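Local coordinates for protein 4-alpha-glucanotransferase (Aquifex aeolicus, PDB 1TZ7) that is an amylomaltase of the 4-alpha-glucanotransferase family, a large single-chain protein built round a parallel beta/alpha barrel, at residues A[62-70]-A[77-87]; A[227-235]-A[270-278]. All blocks are in the same frame, centred on the assembly; numbering follows the deposited sequence.

Contact 1 (A[62-70]-A[77-87]); sequences QVLPLNPTS and PYSSNSLFAGN
Pro-68 and Asn-87 bring their CA atoms to 3.9 Å where 62-70 and 77-87, two irregular parts of one loop, run against each other. Asn-67 CG is anti to the carbonyl carbon (chi1 -59°), which carries the amide into the bend at 82-85. There ND2 gives a nearly straight bond to Ala-85 O, 3.1 Å, with the acceptor close to the amide plane. On the other branch, a water bridges OD1 to Pro-77 O. Ser-80 OG donates to a lone pair of Pro-68 O at 2.5 Å and accepts from Ser-82 N in an ST turn. Asn-87 reaches across Thr-69: ND2 meets OG1 at 3.0 Å, tilted from the amide plane, and OD1 takes a weak bond from Thr-69 N. Thr-69 OG1 also bonds Tyr-121. At the other end the Pro-65 ring lies over one face of Tyr-78, a CH-pi contact with CG 3.9 Å from the centroid. Tyr-78 OH bonds Asp-226, near the C-terminal end of the neighbouring barrel strand 222-227. The arrangement is a long loop following strand 60-62 of a beta/alpha barrel, folded back on itself and held mostly by side-chain-to-backbone bonds.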
loop_
_atom_site.group_PDB
_atom_site.type_symbol
_atom_site.label_atom_id
_atom_site.label_comp_id
_atom_site.label_asym_id
_atom_site.label_seq_id
_atom_site.Cartn_x
_atom_site.Cartn_y
_atom_site.Cartn_z
ATOM N N GLN A 62 1.975 8.110 5.519
ATOM C CA GLN A 62 1.676 7.239 4.383
ATOM C C GLN A 62 2.195 5.834 4.609
ATOM O O GLN A 62 3.367 5.632 4.921
ATOM C CB GLN A 62 2.241 7.805 3.076
ATOM C CG GLN A 62 1.762 7.023 1.830
ATOM C CD GLN A 62 2.080 7.719 0.510
ATOM O OE1 GLN A 62 2.401 7.061 -0.476
ATOM N NE2 GLN A 62 1.981 9.030 0.490
ATOM N N VAL A 63 1.306 4.863 4.449
ATOM C CA VAL A 63 1.660 3.466 4.534
ATOM C C VAL A 63 1.477 2.810 3.172
ATOM O O VAL A 63 0.874 3.389 2.271
ATOM C CB VAL A 63 0.777 2.721 5.580
ATOM C CG1 VAL A 63 1.117 3.177 6.991
ATOM C CG2 VAL A 63 -0.720 2.934 5.288
ATOM N N LEU A 64 2.005 1.601 3.028
ATOM C CA LEU A 64 1.714 0.773 1.859
ATOM C C LEU A 64 0.446 -0.053 2.147
ATOM O O LEU A 64 -0.090 0.004 3.257
ATOM C CB LEU A 64 2.908 -0.140 1.539
ATOM C CG LEU A 64 4.296 0.531 1.616
ATOM C CD1 LEU A 64 5.396 -0.485 1.432
ATOM C CD2 LEU A 64 4.414 1.647 0.583
ATOM N N PRO A 65 -0.040 -0.804 1.158
ATOM C CA PRO A 65 -1.240 -1.625 1.353
ATOM C C PRO A 65 -1.106 -2.566 2.545
ATOM O O PRO A 65 -0.032 -3.108 2.791
ATOM C CB PRO A 65 -1.344 -2.413 0.039
ATOM C CG PRO A 65 -0.632 -1.576 -0.958
ATOM C CD PRO A 65 0.499 -0.935 -0.208
ATOM N N LEU A 66 -2.196 -2.750 3.272
ATOM C CA LEU A 66 -2.185 -3.535 4.506
ATOM C C LEU A 66 -2.688 -4.949 4.231
ATOM O O LEU A 66 -2.947 -5.712 5.154
ATOM C CB LEU A 66 -3.076 -2.857 5.567
ATOM C CG LEU A 66 -2.409 -1.888 6.558
ATOM C CD1 LEU A 66 -1.308 -1.081 5.912
ATOM C CD2 LEU A 66 -3.461 -0.964 7.175
ATOM N N ASN A 67 -2.821 -5.292 2.951
ATOM C CA ASN A 67 -3.380 -6.584 2.557
ATOM C C ASN A 67 -2.415 -7.740 2.890
ATOM O O ASN A 67 -1.204 -7.541 2.960
ATOM C CB ASN A 67 -3.697 -6.588 1.059
ATOM C CG ASN A 67 -4.678 -5.496 0.660
ATOM O OD1 ASN A 67 -4.584 -4.942 -0.428
ATOM N ND2 ASN A 67 -5.638 -5.185 1.552
ATOM N N PRO A 68 -2.960 -8.939 3.095
ATOM C CA PRO A 68 -2.141 -10.106 3.460
ATOM C C PRO A 68 -1.068 -10.412 2.417
ATOM O O PRO A 68 -1.342 -10.386 1.218
ATOM C CB PRO A 68 -3.162 -11.257 3.545
ATOM C CG PRO A 68 -4.421 -10.733 2.917
ATOM C CD PRO A 68 -4.393 -9.271 3.005
ATOM N N THR A 69 0.141 -10.691 2.882
ATOM C CA THR A 69 1.256 -10.998 1.991
ATOM C C THR A 69 1.657 -12.454 2.132
ATOM O O THR A 69 1.241 -13.134 3.065
ATOM C CB THR A 69 2.460 -10.092 2.308
ATOM O OG1 THR A 69 2.804 -10.205 3.690
ATOM C CG2 THR A 69 2.104 -8.626 2.133
ATOM N N SER A 70 2.466 -12.929 1.198
ATOM C CA SER A 70 2.921 -14.309 1.211
ATOM C C SER A 70 4.358 -14.414 0.697
ATOM O O SER A 70 4.813 -13.576 -0.077
ATOM C CB SER A 70 1.995 -15.180 0.353
ATOM O OG SER A 70 2.239 -14.977 -1.027
ATOM N N PRO A 77 3.162 -6.175 -0.746
ATOM C CA PRO A 77 1.846 -5.660 -0.361
ATOM C C PRO A 77 0.888 -5.507 -1.545
ATOM O O PRO A 77 -0.319 -5.367 -1.339
ATOM C CB PRO A 77 2.172 -4.278 0.233
ATOM C CG PRO A 77 3.612 -4.320 0.552
ATOM C CD PRO A 77 4.234 -5.209 -0.452
ATOM N N TYR A 78 1.426 -5.524 -2.765
ATOM C CA TYR A 78 0.638 -5.232 -3.962
ATOM C C TYR A 78 0.226 -6.507 -4.699
ATOM O O TYR A 78 -0.373 -6.440 -5.768
ATOM C CB TYR A 78 1.426 -4.319 -4.907
ATOM C CG TYR A 78 1.765 -2.974 -4.308
ATOM C CD1 TYR A 78 0.902 -1.890 -4.448
ATOM C CD2 TYR A 78 2.945 -2.785 -3.598
ATOM C CE1 TYR A 78 1.209 -0.647 -3.893
ATOM C CE2 TYR A 78 3.262 -1.547 -3.040
ATOM C CZ TYR A 78 2.392 -0.486 -3.192
ATOM O OH TYR A 78 2.704 0.733 -2.647
ATOM N N SER A 79 0.548 -7.664 -4.117
ATOM C CA SER A 79 0.134 -8.953 -4.681
ATOM C C SER A 79 -0.421 -9.865 -3.584
ATOM O O SER A 79 0.291 -10.720 -3.044
ATOM C CB SER A 79 1.308 -9.629 -5.389
ATOM O OG SER A 79 0.859 -10.670 -6.231
ATOM N N SER A 80 -1.699 -9.675 -3.269
ATOM C CA SER A 80 -2.313 -10.269 -2.088
ATOM C C SER A 80 -3.491 -11.145 -2.495
ATOM O O SER A 80 -4.075 -10.956 -3.557
ATOM C CB SER A 80 -2.802 -9.158 -1.140
ATOM O OG SER A 80 -3.433 -9.699 0.005
ATOM N N ASN A 81 -3.845 -12.096 -1.640
ATOM C CA ASN A 81 -5.046 -12.893 -1.859
ATOM C C ASN A 81 -6.345 -12.174 -1.410
ATOM O O ASN A 81 -7.410 -12.772 -1.398
ATOM C CB ASN A 81 -4.924 -14.281 -1.181
ATOM C CG ASN A 81 -4.652 -14.193 0.328
ATOM O OD1 ASN A 81 -4.986 -13.206 0.977
ATOM N ND2 ASN A 81 -4.044 -15.244 0.880
ATOM N N SER A 82 -6.235 -10.888 -1.051
ATOM C CA SER A 82 -7.421 -10.068 -0.745
ATOM C C SER A 82 -7.093 -8.576 -0.722
ATOM O O SER A 82 -6.140 -8.152 -0.071
ATOM C CB SER A 82 -8.020 -10.478 0.596
ATOM O OG SER A 82 -9.142 -9.676 0.918
ATOM N N LEU A 83 -7.902 -7.783 -1.431
ATOM C CA LEU A 83 -7.754 -6.323 -1.436
ATOM C C LEU A 83 -8.464 -5.689 -0.244
ATOM O O LEU A 83 -8.390 -4.478 -0.043
ATOM C CB LEU A 83 -8.319 -5.734 -2.741
ATOM C CG LEU A 83 -7.617 -6.170 -4.027
ATOM C CD1 LEU A 83 -8.405 -5.716 -5.248
ATOM C CD2 LEU A 83 -6.186 -5.626 -4.071
ATOM N N PHE A 84 -9.152 -6.510 0.542
ATOM C CA PHE A 84 -9.963 -6.015 1.653
ATOM C C PHE A 84 -9.352 -6.376 3.015
ATOM O O PHE A 84 -9.386 -5.580 3.950
ATOM C CB PHE A 84 -11.385 -6.572 1.551
ATOM C CG PHE A 84 -12.196 -5.953 0.453
ATOM C CD1 PHE A 84 -12.034 -6.365 -0.867
ATOM C CD2 PHE A 84 -13.121 -4.947 0.731
ATOM C CE1 PHE A 84 -12.785 -5.786 -1.892
ATOM C CE2 PHE A 84 -13.872 -4.367 -0.292
ATOM C CZ PHE A 84 -13.702 -4.790 -1.603
ATOM N N ALA A 85 -8.787 -7.572 3.112
ATOM C CA ALA A 85 -8.340 -8.109 4.396
ATOM C C ALA A 85 -7.081 -7.388 4.895
ATOM O O ALA A 85 -6.390 -6.724 4.130
ATOM C CB ALA A 85 -8.080 -9.601 4.278
ATOM N N GLY A 86 -6.802 -7.532 6.187
ATOM C CA GLY A 86 -5.569 -7.052 6.769
ATOM C C GLY A 86 -4.525 -8.154 6.912
ATOM O O GLY A 86 -4.849 -9.342 6.905
ATOM N N ASN A 87 -3.269 -7.742 7.049
ATOM C CA ASN A 87 -2.130 -8.658 7.072
ATOM C C ASN A 87 -1.800 -9.069 8.514
ATOM O O ASN A 87 -1.417 -8.232 9.330
ATOM C CB ASN A 87 -0.913 -7.960 6.434
ATOM C CG ASN A 87 0.200 -8.922 6.074
ATOM O OD1 ASN A 87 0.066 -10.147 6.219
ATOM N ND2 ASN A 87 1.317 -8.373 5.599
HETATM O O HOH W 1 -2.742 -5.704 -2.289
HETATM O O HOH W 2 2.410 -10.763 -1.042
#

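Contact 2 (A[227-235]-A[270-278]); sequences LPMYPSYSS and LWGNPVYNW
Tyr-276 has Tyr-230 over one face, with CD2 3.7 Å above the plane and toward the rim. The two ring planes are 39° apart, so the pair is oblique. At the edge of the Tyr-276 ring lie Met-229 O and, in a Met-aromatic contact, Met-229 SD, 4.0 Å from CE1. The Tyr-230 ring has Met-229 CG over the centre of one face. Met-229 CG is put there by standing anti to the backbone N (chi1 170°); the bend at the next bond turns SD to the edge of Tyr-276. The edge of Tyr-230 meets the edge of Trp-271, CE1 to CZ3 at 4.1 Å. A water in the plane of Tyr-230 links its OH to Tyr-276 N.

Two side chains of 270-278 bond to carbonyls of 227-235. Tyr-276 OH gives its proton to Met-229 O at 2.6 Å, in the carbonyl plane. Asn-273 ND2 donates to Pro-231 O at 2.8 Å. That bond is nearly straight at the hydrogen, but the donor stands well above the carbonyl plane. Further on, Pro-274 CD packs on Tyr-233 N at 3.6 Å, and a second water ties that N to Gly-272 O. Tyr-233 OH turns elsewhere, to Leu-251 O.

Strand 269-274 pairs with 255-259. End to end, 229-233 runs at 98° to 271-276, which fits direct polar links made by side chains and not by strand pairing. One water joins two backbone sites, and the other a tyrosine hydroxyl to a backbone N. Hydroxyl and amide donors satisfy two loop carbonyls within a largely aromatic interface.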
loop_
_atom_site.group_PDB
_atom_site.type_symbol
_atom_site.label_atom_id
_atom_site.label_comp_id
_atom_site.label_asym_id
_atom_site.label_seq_id
_atom_site.Cartn_x
_atom_site.Cartn_y
_atom_site.Cartn_z
ATOM N N LEU A 227 -4.052 1.902 -2.547
ATOM C CA LEU A 227 -4.949 0.965 -3.235
ATOM C C LEU A 227 -4.302 0.469 -4.510
ATOM O O LEU A 227 -4.199 1.212 -5.483
ATOM C CB LEU A 227 -6.274 1.655 -3.582
ATOM C CG LEU A 227 -7.417 1.441 -2.600
ATOM C CD1 LEU A 227 -7.170 2.228 -1.331
ATOM C CD2 LEU A 227 -8.747 1.838 -3.235
ATOM N N PRO A 228 -3.863 -0.787 -4.517
ATOM C CA PRO A 228 -3.354 -1.402 -5.738
ATOM C C PRO A 228 -4.411 -1.404 -6.831
ATOM O O PRO A 228 -5.584 -1.571 -6.534
ATOM C CB PRO A 228 -3.025 -2.838 -5.297
ATOM C CG PRO A 228 -2.890 -2.765 -3.826
ATOM C CD PRO A 228 -3.822 -1.711 -3.373
ATOM N N MET A 229 -3.995 -1.214 -8.078
ATOM C CA MET A 229 -4.928 -1.201 -9.197
ATOM C C MET A 229 -5.657 -2.536 -9.277
ATOM O O MET A 229 -6.874 -2.580 -9.436
ATOM C CB MET A 229 -4.186 -0.937 -10.502
ATOM C CG MET A 229 -5.030 -1.141 -11.777
ATOM S SD MET A 229 -6.520 -0.102 -11.850
ATOM C CE MET A 229 -5.801 1.501 -12.145
ATOM N N TYR A 230 -4.889 -3.617 -9.150
ATOM C CA TYR A 230 -5.345 -4.968 -9.487
ATOM C C TYR A 230 -5.177 -5.892 -8.279
ATOM O O TYR A 230 -4.232 -5.740 -7.507
ATOM C CB TYR A 230 -4.497 -5.540 -10.625
ATOM C CG TYR A 230 -4.705 -4.904 -11.984
ATOM C CD1 TYR A 230 -3.646 -4.287 -12.653
ATOM C CD2 TYR A 230 -5.939 -4.946 -12.614
ATOM C CE1 TYR A 230 -3.822 -3.717 -13.903
ATOM C CE2 TYR A 230 -6.126 -4.378 -13.863
ATOM C CZ TYR A 230 -5.061 -3.767 -14.504
ATOM O OH TYR A 230 -5.241 -3.205 -15.742
ATOM N N PRO A 231 -6.069 -6.870 -8.136
ATOM C CA PRO A 231 -5.817 -8.012 -7.259
ATOM C C PRO A 231 -4.926 -9.018 -7.953
ATOM O O PRO A 231 -4.754 -8.933 -9.172
ATOM C CB PRO A 231 -7.210 -8.601 -7.051
ATOM C CG PRO A 231 -7.929 -8.300 -8.319
ATOM C CD PRO A 231 -7.372 -6.974 -8.816
ATOM N N SER A 232 -4.370 -9.959 -7.205
ATOM C CA SER A 232 -3.711 -11.111 -7.814
ATOM C C SER A 232 -4.769 -12.082 -8.341
ATOM O O SER A 232 -5.905 -12.091 -7.867
ATOM C CB SER A 232 -2.803 -11.813 -6.801
ATOM O OG SER A 232 -3.552 -12.358 -5.731
ATOM N N TYR A 233 -4.397 -12.890 -9.324
ATOM C CA TYR A 233 -5.295 -13.911 -9.845
ATOM C C TYR A 233 -5.688 -14.875 -8.737
ATOM O O TYR A 233 -6.829 -15.333 -8.673
ATOM C CB TYR A 233 -4.638 -14.680 -10.991
ATOM C CG TYR A 233 -5.504 -15.782 -11.546
ATOM C CD1 TYR A 233 -5.079 -17.105 -11.529
ATOM C CD2 TYR A 233 -6.755 -15.503 -12.080
ATOM C CE1 TYR A 233 -5.875 -18.120 -12.034
ATOM C CE2 TYR A 233 -7.558 -16.509 -12.587
ATOM C CZ TYR A 233 -7.115 -17.814 -12.562
ATOM O OH TYR A 233 -7.908 -18.807 -13.062
ATOM N N SER A 234 -4.728 -15.178 -7.862
ATOM C CA SER A 234 -4.968 -16.035 -6.705
ATOM C C SER A 234 -5.471 -15.210 -5.523
ATOM O O SER A 234 -4.741 -14.988 -4.542
ATOM C CB SER A 234 -3.682 -16.761 -6.314
ATOM O OG SER A 234 -3.205 -17.560 -7.384
ATOM N N SER A 235 -6.713 -14.754 -5.618
ATOM C CA SER A 235 -7.319 -13.949 -4.560
ATOM C C SER A 235 -8.801 -14.275 -4.395
ATOM O O SER A 235 -9.454 -14.759 -5.324
ATOM C CB SER A 235 -7.137 -12.450 -4.851
ATOM O OG SER A 235 -7.929 -12.033 -5.948
ATOM N N LEU A 270 5.741 -7.759 -16.835
ATOM C CA LEU A 270 4.553 -8.594 -16.815
ATOM C C LEU A 270 4.101 -8.813 -15.371
ATOM O O LEU A 270 4.705 -9.594 -14.633
ATOM C CB LEU A 270 4.846 -9.938 -17.489
ATOM C CG LEU A 270 3.639 -10.800 -17.851
ATOM C CD1 LEU A 270 2.808 -10.140 -18.937
ATOM C CD2 LEU A 270 4.100 -12.183 -18.293
ATOM N N TRP A 271 3.042 -8.113 -14.975
ATOM C CA TRP A 271 2.564 -8.154 -13.593
ATOM C C TRP A 271 1.831 -9.460 -13.295
ATOM O O TRP A 271 1.872 -9.959 -12.175
ATOM C CB TRP A 271 1.639 -6.968 -13.312
ATOM C CG TRP A 271 2.321 -5.629 -13.397
ATOM C CD1 TRP A 271 3.664 -5.384 -13.358
ATOM C CD2 TRP A 271 1.687 -4.355 -13.530
ATOM N NE1 TRP A 271 3.904 -4.035 -13.463
ATOM C CE2 TRP A 271 2.704 -3.380 -13.570
ATOM C CE3 TRP A 271 0.353 -3.932 -13.624
ATOM C CZ2 TRP A 271 2.433 -2.017 -13.696
ATOM C CZ3 TRP A 271 0.088 -2.579 -13.751
ATOM C CH2 TRP A 271 1.122 -1.639 -13.786
ATOM N N GLY A 272 1.156 -10.004 -14.304
ATOM C CA GLY A 272 0.534 -11.312 -14.189
ATOM C C GLY A 272 -0.827 -11.285 -13.497
ATOM O O GLY A 272 -1.422 -12.333 -13.255
ATOM N N ASN A 273 -1.320 -10.085 -13.181
ATOM C CA ASN A 273 -2.710 -9.925 -12.737
ATOM C C ASN A 273 -3.650 -10.114 -13.922
ATOM O O ASN A 273 -3.295 -9.806 -15.041
ATOM C CB ASN A 273 -2.937 -8.525 -12.127
ATOM C CG ASN A 273 -1.848 -8.127 -11.131
ATOM O OD1 ASN A 273 -0.786 -7.652 -11.517
ATOM N ND2 ASN A 273 -2.125 -8.311 -9.841
ATOM N N PRO A 274 -4.853 -10.609 -13.671
ATOM C CA PRO A 274 -5.911 -10.556 -14.678
ATOM C C PRO A 274 -6.408 -9.124 -14.827
ATOM O O PRO A 274 -6.471 -8.411 -13.839
ATOM C CB PRO A 274 -6.999 -11.454 -14.090
ATOM C CG PRO A 274 -6.789 -11.384 -12.619
ATOM C CD PRO A 274 -5.311 -11.225 -12.415
ATOM N N VAL A 275 -6.725 -8.707 -16.045
ATOM C CA VAL A 275 -7.206 -7.350 -16.276
ATOM C C VAL A 275 -8.698 -7.277 -16.030
ATOM O O VAL A 275 -9.391 -8.292 -16.058
ATOM C CB VAL A 275 -6.890 -6.855 -17.715
ATOM C CG1 VAL A 275 -5.394 -6.900 -17.976
ATOM C CG2 VAL A 275 -7.652 -7.673 -18.758
ATOM N N TYR A 276 -9.187 -6.074 -15.779
ATOM C CA TYR A 276 -10.601 -5.855 -15.553
ATOM C C TYR A 276 -11.371 -5.943 -16.871
ATOM O O TYR A 276 -10.918 -5.446 -17.900
ATOM C CB TYR A 276 -10.830 -4.478 -14.915
ATOM C CG TYR A 276 -10.355 -4.364 -13.469
ATOM C CD1 TYR A 276 -9.523 -3.324 -13.073
ATOM C CD2 TYR A 276 -10.753 -5.292 -12.504
ATOM C CE1 TYR A 276 -9.087 -3.206 -11.753
ATOM C CE2 TYR A 276 -10.322 -5.186 -11.182
ATOM C CZ TYR A 276 -9.487 -4.137 -10.814
ATOM O OH TYR A 276 -9.055 -4.016 -9.503
ATOM N N ASN A 277 -12.531 -6.587 -16.829
ATOM C CA ASN A 277 -13.552 -6.389 -17.844
ATOM C C ASN A 277 -14.379 -5.145 -17.518
ATOM O O ASN A 277 -15.426 -5.233 -16.884
ATOM C CB ASN A 277 -14.462 -7.611 -17.924
ATOM C CG ASN A 277 -15.389 -7.568 -19.118
ATOM O OD1 ASN A 277 -14.956 -7.689 -20.252
ATOM N ND2 ASN A 277 -16.665 -7.397 -18.864
ATOM N N TRP A 278 -13.897 -3.989 -17.957
ATOM C CA TRP A 278 -14.424 -2.703 -17.496
ATOM C C TRP A 278 -15.868 -2.475 -17.932
ATOM O O TRP A 278 -16.611 -1.744 -17.279
ATOM C CB TRP A 278 -13.540 -1.557 -17.980
ATOM C CG TRP A 278 -12.408 -1.259 -17.048
ATOM C CD1 TRP A 278 -11.092 -1.557 -17.238
ATOM C CD2 TRP A 278 -12.492 -0.612 -15.777
ATOM N NE1 TRP A 278 -10.350 -1.132 -16.162
ATOM C CE2 TRP A 278 -11.184 -0.547 -15.251
ATOM C CE3 TRP A 278 -13.541 -0.074 -15.024
ATOM C CZ2 TRP A 278 -10.901 0.033 -14.011
ATOM C CZ3 TRP A 278 -13.252 0.506 -13.786
ATOM C CH2 TRP A 278 -11.951 0.552 -13.299
HETATM O O HOH W 3 -7.938 -3.501 -16.614
HETATM O O HOH W 4 -1.807 -12.520 -10.556
#

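Both contacts are largely buried, but contact 1 lies about 7 Å from the chain centre and contact 2 about 15 Å, between centres. Contact 1 folds a single loop onto itself after barrel strand 60-62. Contact 2 joins the loop after the adjacent barrel strand, 222-227, to an outer strand of the separate antiparallel sheet. Prolines and small polar side chains dominate the first; tyrosines, with a tryptophan and a methionine, dominate the second. Each relies on side chains bonding to backbone carbonyls. The contacts also touch: Ser-80 O and Ser-232 OG, 2.6 Å apart, probably share a hydrogen bond, and Leu-83 packs on Pro-231. The two barrel loops thus pack directly on each other.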